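D-aminoacyl-tRNA deacylase (Archaeoglobus fulgidus, PDB 1YQE) probably hydrolyses D-aminoacyl-tRNAs to free tRNA and D-amino acids, as a zinc-dependent deacylase of broad specificity that limits D-aminoacyl-tRNA toxicity. Local coordinates at residues 78-83 against 88-93; 13-18 against 159-164; 122-127 against 170-175. One frame throughout, in Å; residues are numbered along the deposited sequence.

Contact 1: residues 78-83 against 88-93; sequences SRHSSK and IFTVHV. With POP (pyrophosphate 2-), chain B.
The His80 ring meets the side chain of Ile88 obliquely, and the closest approach is His80 CD2 to Ile88 CD1 at 3.7 Å. Ile88 reaches the ring because CG1 stands between its backbone N and carbonyl carbon (chi1 51°), which brings CD1 against the imidazole. Thr90 adds a looser touch, its OG1 lying 4.3 Å from His80 CB; the hydroxyl's own hydrogen bond goes to Glu139. Only 109 Å² is buried between the two segments, and no hydrogen bond joins them. The reason lies in the sheet order: strand 152-159 runs between strands 73-81 and 88-92, so His80 and Thr90 meet across it, both touching Glu156.

The ring's ND1 faces the bound pyrophosphate. The ligand's O5 takes a straight bond from Ser81 N (3.0 Å, 154°) and a weak, bent one from His80 ND1 (2.9 Å, 126°), while His80 NE2 bonds to Tyr199 OH. The two bonds of the imidazole, with the Ile88 methyl, limit how far it can rotate. Arg79 extends from CG to NE and presents the edge of its guanidinium to the other phosphate, that of P1, NH1 reaching POP O1 at 2.9 Å with O1 in the guanidinium plane. The guanidinium also makes a cation-pi contact with Trp164, which is likely to steady it, and Ser78 OG bonds to Arg79 O at 2.8 Å.

A peptide N-H, an imidazole and a guanidinium thus converge on an anion, with Arg54 as a further donor. These N-H groups are consistent with a pocket suited to phosphate-like charge, in which the histidine that meets the ligand is also packed on Ile88.

Contact 2: residues 13-18 against 159-164; sequences SDTAGQ and STEEEW
Glu163 OE1 accepts from three donors: Thr160 OG1 at 2.7 Å, Thr160 N at 2.8 Å and Ser159 N at 3.2 Å. Thr160 and Glu163 form a capping box; Thr160 OG1, at the N-cap, also accepts from Glu162 N. This fixes the start of the short helix 161-164 that delivers Trp164 to the other segment. There the two backbones come very close, the CA atoms of Ala16 and Trp164 being 4.4 Å apart. Trp164 O makes a CA-H...O contact with Ala16 CA (3.5 Å), and Thr15 CG2, anti to its own N, touches the same oxygen; Asn19 ND2 supplies its hydrogen bond. Ala16 CB packs on Trp164 CB at 4.1 Å. The Thr160-Glu161 peptide lies over one indole face, Thr160 C being 3.3 Å from the ring plane near its centre, and Trp164 NE1 bonds to His80 O. Thr15 and Glu161 cross at about a right angle, the carboxylate being held by Lys165. Asp14 is the N-cap of helix 15-24, its OD1 taking Gly17 N almost linearly (171°), while OD2 bonds to Ser78 OG and Arg79 N. The first turn of helix 15-24 is thereby joined both to helix 161-164 and to the end of strand 73-81.

Contact 3: residues 122-127 against 170-175; sequences LALRER and AEVVAE
Segment 122-127, on helix 114-125, lies against helix 167-182 at moderate spacing, with CA separations of 7.0 Å for Leu124 and Val173 and 7.1 Å for Arg127 and Val172. Val172 CG1 is the apolar hub between them. Leu124 sends CD1 to it at 3.7 Å, the two side chains crossing at about a right angle, and Arg127 CB lies alongside at 4.2 Å.

Beyond this patch Arg127 runs out fully extended from CG to NE, its CG anti to the carbonyl carbon (chi1 -58°), so that the guanidinium arrives beside Glu175. NE donates to Glu175 OE1 at 2.7 Å and 159°, a salt bridge made through the single NE hydrogen instead of a paired fork. The oxygen lies close to the guanidinium plane, yet NE meets it from above the carboxylate plane, and the two planes stand 86° apart. Glu175 CB meanwhile rests over one guanidinium face, 3.4 Å from Arg127 NE. Within its own segment NH1 reaches back to Ala123 O at 2.8 Å, approaching from above the carbonyl plane and tying the side chain to the backbone of Ala123. NH2 forms a further salt bridge with Asp179, one turn along from Glu175.

With all three nitrogens engaged, the guanidinium is fixed in rotation. A leucine here would remove these donors, is likely to leave Glu175 OE1 and Asp179 without a cationic mate on this side, and would probably let segment 122-127 shift against helix 167-182.

Arg130 engages Glu175 OE2 and also Glu171. Arg127 and Arg130 are thus likely to neutralise a cluster of acids on helix 167-182, one of whose carboxyls may be protonated, beside the Leu124-Val172 contact.

In the fold
The touching residues of contact 1 are all buried, its centre about 10 Å from the chain centre, whereas contacts 2 and 3 are partly buried, with centres about 17 and 15 Å out. Contacts 1 and 2 adjoin at the end of strand 73-81, where Arg79 CB packs at 3.5 Å on both Ala16 CB and Trp164 CD1; contact 1 supplies pocket residues and contact 2 lies next to it, the Trp164 side chain about 6 Å from the pyrophosphate. Contact 3 meets contact 1 through Phe89, which packs on Leu124 and Val173. Contacts 2 and 3 do not touch. Their chemistry differs accordingly: anion binding in the first, helix capping and close backbone packing in the second, salt bridges beside an apolar seam in the third.

Contact 1: residues 78-83 against 88-93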
loop_
_atom_site.group_PDB
_atom_site.type_symbol
_atom_site.label_atom_id
_atom_site.label_comp_id
_atom_site.label_asym_id
_atom_site.label_seq_id
_atom_site.Cartn_x
_atom_site.Cartn_y
_atom_site.Cartn_z
ATOM N N SER A 78 2.598 2.980 9.470
ATOM C CA SER A 78 3.660 2.282 10.169
ATOM C C SER A 78 5.050 2.736 9.765
ATOM O O SER A 78 5.231 3.490 8.814
ATOM C CB SER A 78 3.527 0.777 9.908
ATOM O OG SER A 78 4.742 0.095 10.177
ATOM N N ARG A 79 6.039 2.269 10.511
ATOM C CA ARG A 79 7.416 2.593 10.206
ATOM C C ARG A 79 7.889 1.566 9.183
ATOM O O ARG A 79 7.243 0.532 8.980
ATOM C CB ARG A 79 8.272 2.481 11.468
ATOM C CG ARG A 79 8.233 1.102 12.108
ATOM C CD ARG A 79 9.107 1.045 13.349
ATOM N NE ARG A 79 8.879 -0.170 14.123
ATOM C CZ ARG A 79 9.185 -1.394 13.711
ATOM N NH1 ARG A 79 9.743 -1.578 12.524
ATOM N NH2 ARG A 79 8.927 -2.438 14.488
ATOM N N HIS A 80 9.002 1.867 8.526
ATOM C CA HIS A 80 9.596 0.944 7.568
ATOM C C HIS A 80 11.038 0.741 8.018
ATOM O O HIS A 80 11.787 1.704 8.160
ATOM C CB HIS A 80 9.577 1.512 6.144
ATOM C CG HIS A 80 10.417 0.730 5.181
ATOM N ND1 HIS A 80 10.187 -0.601 4.903
ATOM C CD2 HIS A 80 11.524 1.074 4.479
ATOM C CE1 HIS A 80 11.118 -1.043 4.077
ATOM N NE2 HIS A 80 11.942 -0.047 3.804
ATOM N N SER A 81 11.418 -0.510 8.254
ATOM C CA SER A 81 12.774 -0.808 8.692
ATOM C C SER A 81 13.587 -1.407 7.549
ATOM O O SER A 81 13.158 -2.361 6.908
ATOM C CB SER A 81 12.739 -1.779 9.878
ATOM O OG SER A 81 14.043 -2.018 10.380
ATOM N N SER A 82 14.759 -0.839 7.291
ATOM C CA SER A 82 15.615 -1.335 6.222
ATOM C C SER A 82 17.082 -1.154 6.572
ATOM O O SER A 82 17.460 -0.180 7.227
ATOM C CB SER A 82 15.309 -0.610 4.911
ATOM O OG SER A 82 16.119 -1.108 3.859
ATOM N N LYS A 83 17.901 -2.103 6.131
ATOM C CA LYS A 83 19.332 -2.070 6.391
ATOM C C LYS A 83 20.050 -1.024 5.544
ATOM O O LYS A 83 21.212 -0.710 5.801
ATOM C CB LYS A 83 19.941 -3.456 6.140
ATOM C CG LYS A 83 19.647 -4.032 4.761
ATOM C CD LYS A 83 20.211 -5.439 4.627
ATOM C CE LYS A 83 19.819 -6.082 3.305
ATOM N NZ LYS A 83 20.411 -5.383 2.130
ATOM N N ILE A 88 13.165 7.379 3.490
ATOM C CA ILE A 88 12.134 7.222 2.479
ATOM C C ILE A 88 10.704 7.163 2.990
ATOM O O ILE A 88 10.449 6.870 4.156
ATOM C CB ILE A 88 12.368 5.931 1.647
ATOM C CG1 ILE A 88 12.560 4.743 2.590
ATOM C CG2 ILE A 88 13.583 6.093 0.734
ATOM C CD1 ILE A 88 12.786 3.417 1.875
ATOM N N PHE A 89 9.785 7.469 2.083
ATOM C CA PHE A 89 8.352 7.392 2.338
ATOM C C PHE A 89 7.976 6.223 1.429
ATOM O O PHE A 89 8.337 6.228 0.257
ATOM C CB PHE A 89 7.632 8.649 1.838
ATOM C CG PHE A 89 7.914 9.881 2.644
ATOM C CD1 PHE A 89 7.502 9.971 3.969
ATOM C CD2 PHE A 89 8.564 10.968 2.068
ATOM C CE1 PHE A 89 7.729 11.130 4.715
ATOM C CE2 PHE A 89 8.795 12.133 2.803
ATOM C CZ PHE A 89 8.376 12.211 4.129
ATOM N N THR A 90 7.279 5.216 1.941
ATOM C CA THR A 90 6.921 4.104 1.071
ATOM C C THR A 90 5.447 3.739 1.106
ATOM O O THR A 90 4.706 4.131 2.009
ATOM C CB THR A 90 7.725 2.823 1.403
ATOM O OG1 THR A 90 7.257 2.270 2.639
ATOM C CG2 THR A 90 9.214 3.136 1.520
ATOM N N VAL A 91 5.040 3.000 0.082
ATOM C CA VAL A 91 3.682 2.506 -0.054
ATOM C C VAL A 91 3.770 1.086 -0.596
ATOM O O VAL A 91 4.585 0.793 -1.479
ATOM C CB VAL A 91 2.848 3.356 -1.039
ATOM C CG1 VAL A 91 1.491 2.703 -1.276
ATOM C CG2 VAL A 91 2.653 4.758 -0.479
ATOM N N HIS A 92 2.949 0.200 -0.043
ATOM C CA HIS A 92 2.901 -1.181 -0.499
ATOM C C HIS A 92 1.686 -1.863 0.101
ATOM O O HIS A 92 1.103 -1.380 1.076
ATOM C CB HIS A 92 4.159 -1.958 -0.090
ATOM C CG HIS A 92 4.130 -2.475 1.319
ATOM N ND1 HIS A 92 4.516 -1.716 2.403
ATOM C CD2 HIS A 92 3.777 -3.687 1.816
ATOM C CE1 HIS A 92 4.406 -2.437 3.506
ATOM N NE2 HIS A 92 3.959 -3.637 3.177
ATOM N N VAL A 93 1.297 -2.981 -0.498
ATOM C CA VAL A 93 0.174 -3.758 -0.002
ATOM C C VAL A 93 0.785 -5.055 0.515
ATOM O O VAL A 93 1.701 -5.601 -0.097
ATOM C CB VAL A 93 -0.841 -4.052 -1.123
ATOM C CG1 VAL A 93 -1.947 -4.954 -0.604
ATOM C CG2 VAL A 93 -1.439 -2.744 -1.629
HETATM P P1 POP B . 8.638 -4.113 10.531
HETATM O O1 POP B . 10.088 -3.972 10.964
HETATM O O2 POP B . 7.744 -3.545 11.640
HETATM O O3 POP B . 8.259 -5.572 10.326
HETATM O O POP B . 8.309 -3.209 9.175
HETATM P P2 POP B . 8.789 -3.615 7.637
HETATM O O4 POP B . 9.653 -4.847 7.588
HETATM O O5 POP B . 9.525 -2.465 7.033
HETATM O O6 POP B . 7.393 -3.789 6.856
#

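Contact 2: residues 13-18 against 159-164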
loop_
_atom_site.group_PDB
_atom_site.type_symbol
_atom_site.label_atom_id
_atom_site.label_comp_id
_atom_site.label_asym_id
_atom_site.label_seq_id
_atom_site.Cartn_x
_atom_site.Cartn_y
_atom_site.Cartn_z
ATOM N N SER A 13 2.899 0.489 19.815
ATOM C CA SER A 13 4.344 0.470 20.014
ATOM C C SER A 13 5.168 0.929 18.813
ATOM O O SER A 13 6.385 0.763 18.807
ATOM C CB SER A 13 4.803 -0.933 20.422
ATOM O OG SER A 13 4.458 -1.893 19.441
ATOM N N ASP A 14 4.519 1.508 17.805
ATOM C CA ASP A 14 5.233 1.981 16.620
ATOM C C ASP A 14 5.392 3.498 16.656
ATOM O O ASP A 14 4.421 4.236 16.489
ATOM C CB ASP A 14 4.479 1.580 15.345
ATOM C CG ASP A 14 5.278 1.858 14.072
ATOM O OD1 ASP A 14 5.733 3.009 13.871
ATOM O OD2 ASP A 14 5.447 0.918 13.264
ATOM N N THR A 15 6.622 3.957 16.867
ATOM C CA THR A 15 6.906 5.388 16.926
ATOM C C THR A 15 6.390 6.152 15.704
ATOM O O THR A 15 5.751 7.197 15.839
ATOM C CB THR A 15 8.421 5.643 17.053
ATOM O OG1 THR A 15 8.909 5.030 18.252
ATOM C CG2 THR A 15 8.703 7.135 17.103
ATOM N N ALA A 16 6.675 5.635 14.514
ATOM C CA ALA A 16 6.230 6.283 13.283
ATOM C C ALA A 16 4.707 6.335 13.249
ATOM O O ALA A 16 4.114 7.382 12.985
ATOM C CB ALA A 16 6.757 5.525 12.070
ATOM N N GLY A 17 4.079 5.194 13.515
ATOM C CA GLY A 17 2.629 5.136 13.515
ATOM C C GLY A 17 2.017 6.116 14.500
ATOM O O GLY A 17 1.012 6.764 14.199
ATOM N N GLN A 18 2.622 6.228 15.680
ATOM C CA GLN A 18 2.129 7.133 16.711
ATOM C C GLN A 18 2.240 8.600 16.313
ATOM O O GLN A 18 1.320 9.376 16.556
ATOM C CB GLN A 18 2.879 6.900 18.029
ATOM C CG GLN A 18 2.519 5.595 18.715
ATOM C CD GLN A 18 1.040 5.508 19.019
ATOM O OE1 GLN A 18 0.495 6.356 19.719
ATOM N NE2 GLN A 18 0.378 4.487 18.488
ATOM N N SER A 159 14.069 4.723 7.213
ATOM C CA SER A 159 14.296 3.285 7.353
ATOM C C SER A 159 14.798 2.915 8.743
ATOM O O SER A 159 14.897 1.733 9.079
ATOM C CB SER A 159 15.304 2.796 6.308
ATOM O OG SER A 159 14.758 2.854 5.002
ATOM N N THR A 160 15.113 3.924 9.550
ATOM C CA THR A 160 15.604 3.688 10.901
ATOM C C THR A 160 14.870 4.555 11.915
ATOM O O THR A 160 13.998 5.352 11.558
ATOM C CB THR A 160 17.113 3.998 11.023
ATOM O OG1 THR A 160 17.307 5.416 11.145
ATOM C CG2 THR A 160 17.857 3.491 9.795
ATOM N N GLU A 161 15.247 4.397 13.179
ATOM C CA GLU A 161 14.654 5.144 14.281
ATOM C C GLU A 161 14.774 6.651 14.067
ATOM O O GLU A 161 13.920 7.420 14.506
ATOM C CB GLU A 161 15.337 4.752 15.595
ATOM C CG GLU A 161 14.641 5.266 16.844
ATOM C CD GLU A 161 13.267 4.652 17.038
ATOM O OE1 GLU A 161 13.180 3.413 17.173
ATOM O OE2 GLU A 161 12.274 5.410 17.057
ATOM N N GLU A 162 15.840 7.075 13.399
ATOM C CA GLU A 162 16.034 8.493 13.131
ATOM C C GLU A 162 14.844 9.048 12.359
ATOM O O GLU A 162 14.347 10.139 12.651
ATOM C CB GLU A 162 17.316 8.717 12.327
ATOM C CG GLU A 162 18.561 8.851 13.181
ATOM C CD GLU A 162 18.461 10.006 14.159
ATOM O OE1 GLU A 162 18.154 11.135 13.713
ATOM O OE2 GLU A 162 18.690 9.787 15.370
ATOM N N GLU A 163 14.385 8.285 11.374
ATOM C CA GLU A 163 13.255 8.703 10.558
ATOM C C GLU A 163 11.914 8.447 11.243
ATOM O O GLU A 163 10.976 9.226 11.085
ATOM C CB GLU A 163 13.290 7.986 9.204
ATOM C CG GLU A 163 14.491 8.325 8.330
ATOM C CD GLU A 163 15.797 7.780 8.880
ATOM O OE1 GLU A 163 15.867 6.562 9.141
ATOM O OE2 GLU A 163 16.757 8.566 9.040
ATOM N N TRP A 164 11.821 7.364 12.010
ATOM C CA TRP A 164 10.572 7.042 12.690
ATOM C C TRP A 164 10.182 8.121 13.700
ATOM O O TRP A 164 8.999 8.373 13.929
ATOM C CB TRP A 164 10.673 5.694 13.410
ATOM C CG TRP A 164 11.197 4.565 12.567
ATOM C CD1 TRP A 164 11.145 4.454 11.205
ATOM C CD2 TRP A 164 11.846 3.381 13.041
ATOM N NE1 TRP A 164 11.727 3.272 10.801
ATOM C CE2 TRP A 164 12.166 2.596 11.909
ATOM C CE3 TRP A 164 12.191 2.905 14.315
ATOM C CZ2 TRP A 164 12.815 1.361 12.013
ATOM C CZ3 TRP A 164 12.836 1.675 14.419
ATOM C CH2 TRP A 164 13.141 0.919 13.273
#

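Contact 3: residues 122-127 against 170-175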
loop_
_atom_site.group_PDB
_atom_site.type_symbol
_atom_site.label_atom_id
_atom_site.label_comp_id
_atom_site.label_asym_id
_atom_site.label_seq_id
_atom_site.Cartn_x
_atom_site.Cartn_y
_atom_site.Cartn_z
ATOM N N LEU A 122 0.246 11.032 -5.106
ATOM C CA LEU A 122 0.249 12.321 -5.786
ATOM C C LEU A 122 0.197 13.477 -4.786
ATOM O O LEU A 122 0.771 14.543 -5.032
ATOM C CB LEU A 122 -0.919 12.409 -6.772
ATOM C CG LEU A 122 -0.861 11.427 -7.947
ATOM C CD1 LEU A 122 -2.068 11.648 -8.846
ATOM C CD2 LEU A 122 0.435 11.613 -8.736
ATOM N N ALA A 123 -0.482 13.263 -3.658
ATOM C CA ALA A 123 -0.587 14.286 -2.619
ATOM C C ALA A 123 0.754 14.409 -1.900
ATOM O O ALA A 123 1.104 15.475 -1.395
ATOM C CB ALA A 123 -1.682 13.924 -1.622
ATOM N N LEU A 124 1.496 13.306 -1.850
ATOM C CA LEU A 124 2.809 13.298 -1.217
ATOM C C LEU A 124 3.799 14.008 -2.138
ATOM O O LEU A 124 4.571 14.859 -1.701
ATOM C CB LEU A 124 3.278 11.854 -0.970
ATOM C CG LEU A 124 4.672 11.671 -0.349
ATOM C CD1 LEU A 124 4.692 12.243 1.058
ATOM C CD2 LEU A 124 5.035 10.188 -0.323
ATOM N N ARG A 125 3.764 13.651 -3.418
ATOM C CA ARG A 125 4.650 14.241 -4.410
ATOM C C ARG A 125 4.589 15.767 -4.320
ATOM O O ARG A 125 5.607 16.448 -4.402
ATOM C CB ARG A 125 4.235 13.798 -5.811
ATOM C CG ARG A 125 5.246 14.134 -6.905
ATOM C CD ARG A 125 4.640 13.937 -8.291
ATOM N NE ARG A 125 3.667 14.981 -8.599
ATOM C CZ ARG A 125 2.931 15.029 -9.707
ATOM N NH1 ARG A 125 3.044 14.085 -10.632
ATOM N NH2 ARG A 125 2.082 16.031 -9.893
ATOM N N GLU A 126 3.381 16.286 -4.141
ATOM C CA GLU A 126 3.156 17.721 -4.045
ATOM C C GLU A 126 3.871 18.365 -2.852
ATOM O O GLU A 126 4.156 19.564 -2.867
ATOM C CB GLU A 126 1.649 17.983 -3.952
ATOM C CG GLU A 126 1.238 19.427 -4.130
ATOM C CD GLU A 126 -0.268 19.608 -4.070
ATOM O OE1 GLU A 126 -0.744 20.739 -4.302
ATOM O OE2 GLU A 126 -0.978 18.616 -3.790
ATOM N N ARG A 127 4.174 17.567 -1.831
ATOM C CA ARG A 127 4.822 18.071 -0.622
ATOM C C ARG A 127 6.246 17.568 -0.384
ATOM O O ARG A 127 6.897 17.992 0.572
ATOM C CB ARG A 127 3.996 17.690 0.609
ATOM C CG ARG A 127 2.566 18.171 0.622
ATOM C CD ARG A 127 1.874 17.625 1.858
ATOM N NE ARG A 127 0.544 18.184 2.056
ATOM C CZ ARG A 127 -0.522 17.876 1.328
ATOM N NH1 ARG A 127 -0.426 17.000 0.336
ATOM N NH2 ARG A 127 -1.687 18.450 1.594
ATOM N N ALA A 170 6.306 12.641 9.669
ATOM C CA ALA A 170 5.002 12.081 10.021
ATOM C C ALA A 170 3.880 13.055 9.684
ATOM O O ALA A 170 2.778 12.644 9.326
ATOM C CB ALA A 170 4.961 11.740 11.504
ATOM N N GLU A 171 4.175 14.346 9.804
ATOM C CA GLU A 171 3.202 15.392 9.524
ATOM C C GLU A 171 2.930 15.453 8.016
ATOM O O GLU A 171 1.797 15.679 7.585
ATOM C CB GLU A 171 3.741 16.733 10.043
ATOM C CG GLU A 171 2.710 17.842 10.191
ATOM C CD GLU A 171 2.263 18.405 8.862
ATOM O OE1 GLU A 171 3.114 18.533 7.957
ATOM O OE2 GLU A 171 1.066 18.734 8.730
ATOM N N VAL A 172 3.975 15.244 7.218
ATOM C CA VAL A 172 3.828 15.253 5.771
ATOM C C VAL A 172 2.992 14.051 5.343
ATOM O O VAL A 172 2.119 14.170 4.484
ATOM C CB VAL A 172 5.206 15.223 5.069
ATOM C CG1 VAL A 172 5.037 14.971 3.580
ATOM C CG2 VAL A 172 5.920 16.554 5.284
ATOM N N VAL A 173 3.252 12.897 5.950
ATOM C CA VAL A 173 2.498 11.691 5.630
ATOM C C VAL A 173 1.030 11.876 6.013
ATOM O O VAL A 173 0.131 11.503 5.256
ATOM C CB VAL A 173 3.044 10.460 6.391
ATOM C CG1 VAL A 173 2.039 9.298 6.301
ATOM C CG2 VAL A 173 4.379 10.041 5.805
ATOM N N ALA A 174 0.799 12.454 7.189
ATOM C CA ALA A 174 -0.561 12.682 7.667
ATOM C C ALA A 174 -1.333 13.578 6.707
ATOM O O ALA A 174 -2.499 13.318 6.415
ATOM C CB ALA A 174 -0.538 13.300 9.060
ATOM N N GLU A 175 -0.689 14.631 6.215
ATOM C CA GLU A 175 -1.346 15.541 5.282
ATOM C C GLU A 175 -1.673 14.832 3.976
ATOM O O GLU A 175 -2.754 15.020 3.415
ATOM C CB GLU A 175 -0.463 16.755 4.981
ATOM C CG GLU A 175 -0.504 17.841 6.043
ATOM C CD GLU A 175 0.237 19.094 5.615
ATOM O OE1 GLU A 175 0.123 19.480 4.432
ATOM O OE2 GLU A 175 0.920 19.703 6.461
#